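Local coordinates for nuclear transport factor 2 family protein (Rhodopseudomonas palustris, PDB 3DM8) that is of unknown function but belongs to the SnoaL-like branch of the NTF2 superfamily and has been proposed to act as an isomerase, at residues 2-7 and 77-82; 105-110 and 117-122. All blocks are in the same frame, centred on the assembly; numbering follows the deposited sequence.

Interaction 1: 2-7 and 77-82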
loop_
_atom_site.group_PDB
_atom_site.type_symbol
_atom_site.label_atom_id
_atom_site.label_comp_id
_atom_site.label_asym_id
_atom_site.label_seq_id
_atom_site.Cartn_x
_atom_site.Cartn_y
_atom_site.Cartn_z
ATOM N N THR A 2 -23.559 0.074 13.168
ATOM C CA THR A 2 -22.433 0.202 14.077
ATOM C C THR A 2 -21.328 -0.874 14.015
ATOM O O THR A 2 -20.366 -0.736 14.781
ATOM C CB THR A 2 -22.938 0.339 15.525
ATOM O OG1 THR A 2 -23.562 -0.880 15.911
ATOM C CG2 THR A 2 -23.962 1.497 15.630
ATOM N N GLU A 3 -21.426 -1.899 13.144
ATOM C CA GLU A 3 -20.243 -2.774 12.852
ATOM C C GLU A 3 -19.833 -2.782 11.391
ATOM O O GLU A 3 -20.461 -3.395 10.532
ATOM C CB GLU A 3 -20.338 -4.240 13.281
ATOM C CG GLU A 3 -18.892 -4.861 13.209
ATOM C CD GLU A 3 -18.794 -6.384 13.240
ATOM O OE1 GLU A 3 -17.661 -6.908 13.492
ATOM O OE2 GLU A 3 -19.809 -7.065 12.978
ATOM N N HIS A 4 -18.705 -2.139 11.163
ATOM C CA HIS A 4 -18.237 -1.888 9.815
ATOM C C HIS A 4 -18.003 -3.202 9.057
ATOM O O HIS A 4 -17.488 -4.165 9.589
ATOM C CB HIS A 4 -16.983 -1.024 9.852
ATOM C CG HIS A 4 -16.712 -0.318 8.565
ATOM N ND1 HIS A 4 -16.170 -0.958 7.485
ATOM C CD2 HIS A 4 -16.931 0.963 8.175
ATOM C CE1 HIS A 4 -16.060 -0.108 6.477
ATOM N NE2 HIS A 4 -16.502 1.073 6.879
ATOM N N SER A 5 -18.386 -3.173 7.788
ATOM C CA SER A 5 -18.229 -4.295 6.856
ATOM C C SER A 5 -16.801 -4.747 6.740
ATOM O O SER A 5 -16.539 -5.910 6.400
ATOM C CB SER A 5 -18.786 -3.936 5.467
ATOM O OG SER A 5 -20.218 -3.830 5.527
ATOM N N LEU A 6 -15.875 -3.846 7.013
ATOM C CA LEU A 6 -14.438 -4.228 6.924
ATOM C C LEU A 6 -14.117 -5.328 7.970
ATOM O O LEU A 6 -13.413 -6.317 7.707
ATOM C CB LEU A 6 -13.551 -3.020 7.152
ATOM C CG LEU A 6 -12.049 -3.310 7.201
ATOM C CD1 LEU A 6 -11.578 -3.837 5.832
ATOM C CD2 LEU A 6 -11.196 -2.102 7.726
ATOM N N TRP A 7 -14.656 -5.120 9.157
ATOM C CA TRP A 7 -14.442 -6.063 10.277
ATOM C C TRP A 7 -15.101 -7.425 9.988
ATOM O O TRP A 7 -14.565 -8.509 10.327
ATOM C CB TRP A 7 -14.883 -5.465 11.627
ATOM C CG TRP A 7 -14.314 -4.062 11.857
ATOM C CD1 TRP A 7 -15.004 -2.950 12.194
ATOM C CD2 TRP A 7 -12.951 -3.661 11.724
ATOM N NE1 TRP A 7 -14.147 -1.870 12.306
ATOM C CE2 TRP A 7 -12.886 -2.281 11.995
ATOM C CE3 TRP A 7 -11.782 -4.334 11.382
ATOM C CZ2 TRP A 7 -11.693 -1.566 11.957
ATOM C CZ3 TRP A 7 -10.584 -3.621 11.361
ATOM C CH2 TRP A 7 -10.549 -2.265 11.653
ATOM N N VAL A 77 -5.939 2.609 10.066
ATOM C CA VAL A 77 -7.276 2.286 9.566
ATOM C C VAL A 77 -8.060 3.567 9.361
ATOM O O VAL A 77 -8.170 4.406 10.262
ATOM C CB VAL A 77 -8.055 1.422 10.568
ATOM C CG1 VAL A 77 -9.430 1.100 10.017
ATOM C CG2 VAL A 77 -7.278 0.138 10.903
ATOM N N MET A 78 -8.578 3.710 8.158
ATOM C CA MET A 78 -9.375 4.850 7.734
ATOM C C MET A 78 -10.725 4.354 7.221
ATOM O O MET A 78 -10.830 3.747 6.173
ATOM C CB MET A 78 -8.565 5.653 6.696
ATOM C CG MET A 78 -7.205 6.075 7.317
ATOM S SD MET A 78 -6.194 7.359 6.458
ATOM C CE MET A 78 -4.613 7.495 7.381
ATOM N N LEU A 79 -11.736 4.582 8.032
ATOM C CA LEU A 79 -13.075 4.054 7.783
ATOM C C LEU A 79 -13.995 5.104 7.244
ATOM O O LEU A 79 -14.090 6.191 7.772
ATOM C CB LEU A 79 -13.703 3.513 9.041
ATOM C CG LEU A 79 -13.135 2.313 9.754
ATOM C CD1 LEU A 79 -14.091 1.973 10.878
ATOM C CD2 LEU A 79 -12.933 1.153 8.817
ATOM N N GLY A 80 -14.713 4.751 6.198
ATOM C CA GLY A 80 -15.829 5.560 5.720
ATOM C C GLY A 80 -17.117 4.730 5.749
ATOM O O GLY A 80 -17.124 3.600 6.220
ATOM N N ILE A 81 -18.215 5.285 5.251
ATOM C CA ILE A 81 -19.496 4.593 5.337
ATOM C C ILE A 81 -19.453 3.264 4.556
ATOM O O ILE A 81 -19.813 2.183 5.096
ATOM C CB ILE A 81 -20.666 5.486 4.877
ATOM C CG1 ILE A 81 -20.786 6.637 5.871
ATOM C CG2 ILE A 81 -21.986 4.656 4.842
ATOM C CD1 ILE A 81 -21.849 7.680 5.558
ATOM N N ASP A 82 -19.063 3.328 3.301
ATOM C CA ASP A 82 -19.156 2.095 2.451
ATOM C C ASP A 82 -17.770 1.811 1.896
ATOM O O ASP A 82 -17.588 1.344 0.772
ATOM C CB ASP A 82 -20.171 2.312 1.303
ATOM C CG ASP A 82 -21.634 2.200 1.743
ATOM O OD1 ASP A 82 -21.970 1.249 2.498
ATOM O OD2 ASP A 82 -22.470 3.043 1.282
HETATM O O HOH W 1 -20.219 -1.047 4.261
#
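His4 holds its CG anti to the backbone N (chi1 -159°), while Leu79 keeps its own CG anti to the carbonyl carbon; with these torsions the imidazole and the Leu79 branch lie alongside each other, running opposite ways, with CD2 over one ring face. The pair joins the start of helix 5-19 to the end of strand 67-79, an outer strand of the curved sheet that this helix packs against in the NTF2-like alpha+beta cone fold. Both ring nitrogens of His4 are used. On the helix side ND1 accepts from Leu6 N at 2.9 Å, an N-cap bond lying near the ring plane. On the strand side NE2 donates to Gly80 O at 2.7 Å, again in the ring plane but bent at the hydrogen to 145°. This pattern is consistent with a proton on NE2, and the two bonds are likely to hold the ring's rotation. Leu79 CD2 makes a CH-pi contact with the ring, 3.9 Å from the centroid and only 1° off the ring normal. The same methyl reaches Leu6 CD2 at 3.8 Å, so one branch of Leu79 serves both the capping residue and the first turn of the helix. Trp7 carries the apolar contact further along the strand: CH2 of its six-membered ring meets Val77 CG1 obliquely at 3.9 Å, while Leu6 CD2 covers one face of the indole toward its rim. Ala84 of strand 83-94 adds a common neighbour for His4, Leu6 and Leu79. A water also links the segments, 3.1 Å from Ser5 OG and donating a weak bond to Ile81 O at 3.4 Å.

Interaction 2: 105-110 and 117-122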
loop_
_atom_site.group_PDB
_atom_site.type_symbol
_atom_site.label_atom_id
_atom_site.label_comp_id
_atom_site.label_asym_id
_atom_site.label_seq_id
_atom_site.Cartn_x
_atom_site.Cartn_y
_atom_site.Cartn_z
ATOM N N MET A 105 0.870 -4.945 4.222
ATOM C CA MET A 105 -0.072 -4.715 3.127
ATOM C C MET A 105 -0.870 -3.436 3.378
ATOM O O MET A 105 -1.111 -3.066 4.510
ATOM C CB MET A 105 -1.041 -5.885 2.973
ATOM C CG MET A 105 -0.423 -7.256 2.915
ATOM S SD MET A 105 -1.703 -8.563 3.150
ATOM C CE MET A 105 -2.124 -8.331 4.864
ATOM N N ALA A 106 -1.264 -2.799 2.283
ATOM C CA ALA A 106 -2.198 -1.682 2.285
ATOM C C ALA A 106 -3.396 -2.081 1.439
ATOM O O ALA A 106 -3.247 -2.498 0.282
ATOM C CB ALA A 106 -1.534 -0.434 1.709
ATOM N N LEU A 107 -4.565 -1.978 2.051
ATOM C CA LEU A 107 -5.842 -2.493 1.528
ATOM C C LEU A 107 -6.845 -1.339 1.375
ATOM O O LEU A 107 -7.061 -0.579 2.298
ATOM C CB LEU A 107 -6.360 -3.525 2.567
ATOM C CG LEU A 107 -7.691 -4.181 2.346
ATOM C CD1 LEU A 107 -7.505 -5.162 1.187
ATOM C CD2 LEU A 107 -8.119 -4.898 3.627
ATOM N N PHE A 108 -7.423 -1.209 0.186
ATOM C CA PHE A 108 -8.523 -0.312 -0.075
ATOM C C PHE A 108 -9.725 -1.084 -0.495
ATOM O O PHE A 108 -9.656 -1.873 -1.451
ATOM C CB PHE A 108 -8.165 0.704 -1.172
ATOM C CG PHE A 108 -6.994 1.606 -0.812
ATOM C CD1 PHE A 108 -5.700 1.116 -0.783
ATOM C CD2 PHE A 108 -7.220 2.916 -0.506
ATOM C CE1 PHE A 108 -4.649 1.955 -0.438
ATOM C CE2 PHE A 108 -6.168 3.748 -0.139
ATOM C CZ PHE A 108 -4.881 3.230 -0.131
ATOM N N THR A 109 -10.838 -0.876 0.228
ATOM C CA THR A 109 -12.046 -1.643 -0.004
ATOM C C THR A 109 -13.275 -0.748 -0.179
ATOM O O THR A 109 -13.378 0.322 0.388
ATOM C CB THR A 109 -12.335 -2.590 1.200
ATOM O OG1 THR A 109 -12.265 -1.846 2.383
ATOM C CG2 THR A 109 -11.280 -3.656 1.332
ATOM N N GLN A 110 -14.168 -1.224 -1.011
ATOM C CA GLN A 110 -15.458 -0.619 -1.206
ATOM C C GLN A 110 -16.531 -1.683 -0.969
ATOM O O GLN A 110 -16.341 -2.860 -1.299
ATOM C CB GLN A 110 -15.585 -0.066 -2.653
ATOM C CG GLN A 110 -14.573 1.032 -3.060
ATOM C CD GLN A 110 -14.832 2.421 -2.495
ATOM O OE1 GLN A 110 -15.978 2.803 -2.145
ATOM N NE2 GLN A 110 -13.761 3.220 -2.438
ATOM N N THR A 117 -17.310 -5.136 -2.876
ATOM C CA THR A 117 -17.474 -4.904 -4.325
ATOM C C THR A 117 -16.190 -4.523 -5.040
ATOM O O THR A 117 -16.040 -4.696 -6.235
ATOM C CB THR A 117 -18.548 -3.842 -4.611
ATOM O OG1 THR A 117 -18.202 -2.608 -3.952
ATOM C CG2 THR A 117 -19.930 -4.361 -4.187
ATOM N N ASN A 118 -15.253 -4.019 -4.280
ATOM C CA ASN A 118 -13.958 -3.598 -4.815
ATOM C C ASN A 118 -12.866 -3.766 -3.750
ATOM O O ASN A 118 -13.007 -3.321 -2.599
ATOM C CB ASN A 118 -14.033 -2.152 -5.329
ATOM C CG ASN A 118 -12.867 -1.793 -6.253
ATOM O OD1 ASN A 118 -11.714 -1.737 -5.826
ATOM N ND2 ASN A 118 -13.164 -1.623 -7.528
ATOM N N LEU A 119 -11.767 -4.409 -4.164
ATOM C CA LEU A 119 -10.579 -4.517 -3.352
ATOM C C LEU A 119 -9.325 -4.301 -4.152
ATOM O O LEU A 119 -9.185 -4.802 -5.295
ATOM C CB LEU A 119 -10.544 -5.896 -2.649
ATOM C CG LEU A 119 -9.357 -6.195 -1.748
ATOM C CD1 LEU A 119 -9.789 -7.097 -0.562
ATOM C CD2 LEU A 119 -8.099 -6.858 -2.474
ATOM N N ARG A 120 -8.427 -3.522 -3.558
ATOM C CA ARG A 120 -7.101 -3.288 -4.110
ATOM C C ARG A 120 -6.101 -3.403 -2.982
ATOM O O ARG A 120 -6.289 -2.842 -1.890
ATOM C CB ARG A 120 -6.987 -1.897 -4.736
ATOM C CG ARG A 120 -7.802 -1.662 -6.003
ATOM C CD ARG A 120 -7.341 -2.562 -7.127
ATOM N NE ARG A 120 -7.977 -2.244 -8.395
ATOM C CZ ARG A 120 -9.125 -2.783 -8.795
ATOM N NH1 ARG A 120 -9.639 -2.476 -9.950
ATOM N NH2 ARG A 120 -9.721 -3.656 -8.039
ATOM N N MET A 121 -5.105 -4.222 -3.215
ATOM C CA MET A 121 -4.041 -4.436 -2.255
ATOM C C MET A 121 -2.679 -4.229 -2.853
ATOM O O MET A 121 -2.370 -4.767 -3.875
ATOM C CB MET A 121 -4.110 -5.838 -1.666
ATOM C CG MET A 121 -2.966 -6.084 -0.747
ATOM S SD MET A 121 -2.870 -7.730 -0.072
ATOM C CE MET A 121 -4.300 -7.445 0.959
ATOM N N VAL A 122 -1.892 -3.426 -2.166
ATOM C CA VAL A 122 -0.452 -3.211 -2.417
ATOM C C VAL A 122 0.307 -3.755 -1.240
ATOM O O VAL A 122 0.020 -3.441 -0.093
ATOM C CB VAL A 122 -0.121 -1.689 -2.515
ATOM C CG1 VAL A 122 1.331 -1.476 -2.993
ATOM C CG2 VAL A 122 -1.069 -1.059 -3.456
HETATM O O HOH W 2 -11.062 -0.565 -3.498
#
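Phe108 and Arg120 form the central hydrogen-bonded pair of an antiparallel hairpin, Phe108 N donating to Arg120 O and Arg120 N to Phe108 O, both at 2.9 Å. Ala106 and Val122 repeat the pattern. At the other end Thr117 and Asn118 both face Gln110 in a classic beta bulge: Gln110 O takes Thr117 N at 2.9 Å and, weakly, Asn118 N, while Gln110 N donates to Asn118 O. A water bridges backbone and side chain, donating to Asn118 OD1 at 2.7 Å and weakly to Phe108 O.

Apolar contacts run along the face carrying Leu107, Thr109, Leu119 and Met121, with Met105 joining at one end. Leu107 CD1 presses on Leu119 CD1 at 3.5 Å, tighter than usual for carbons. Met121 extends with CG anti to its N (chi1 176°) and bends at chi3 (-71°); its SD lies 3.5 Å from Met105 SD, and its CE reaches Leu107 CD1 at 3.9 Å. With alanine in place of Met121 the chain beyond CB is gone, which is likely to open a gap beside Met105 SD and Leu107 CD1.

The guanidinium of Arg120 turns back on its own strand, NH2 donating to Leu119 O at 3.0 Å from above the carbonyl plane, while NH1 forms a salt bridge with Asp34.

Strands 33-38 and 83-94 flank the hairpin; helix 5-19 covers Thr109 and Leu119, and the second subunit packs against Ala106, Phe108, Gln110 and Val122.

In the fold
Along the chain both segments of interaction 1 come before those of interaction 2, with centres about 13 Å apart. They share one mixed sheet: segment 77-82 lies at the end of outer strand 67-79, whereas segments 105-110 and 117-122 belong to neighbouring inner strands, with strand 83-94 in between. The contacts touch through Leu6, whose CD1 packs on Thr109 OG1 and Leu107 CD2, and where Asp82 O lies near Gln110 OE1. Interaction 1 fastens the start of helix 5-19 to the outer strand near the surface, and interaction 2 builds the more buried hairpin, on whose Thr109 and Leu119 face the helix packs. The hairpin's opposite face takes part in the dimer contact.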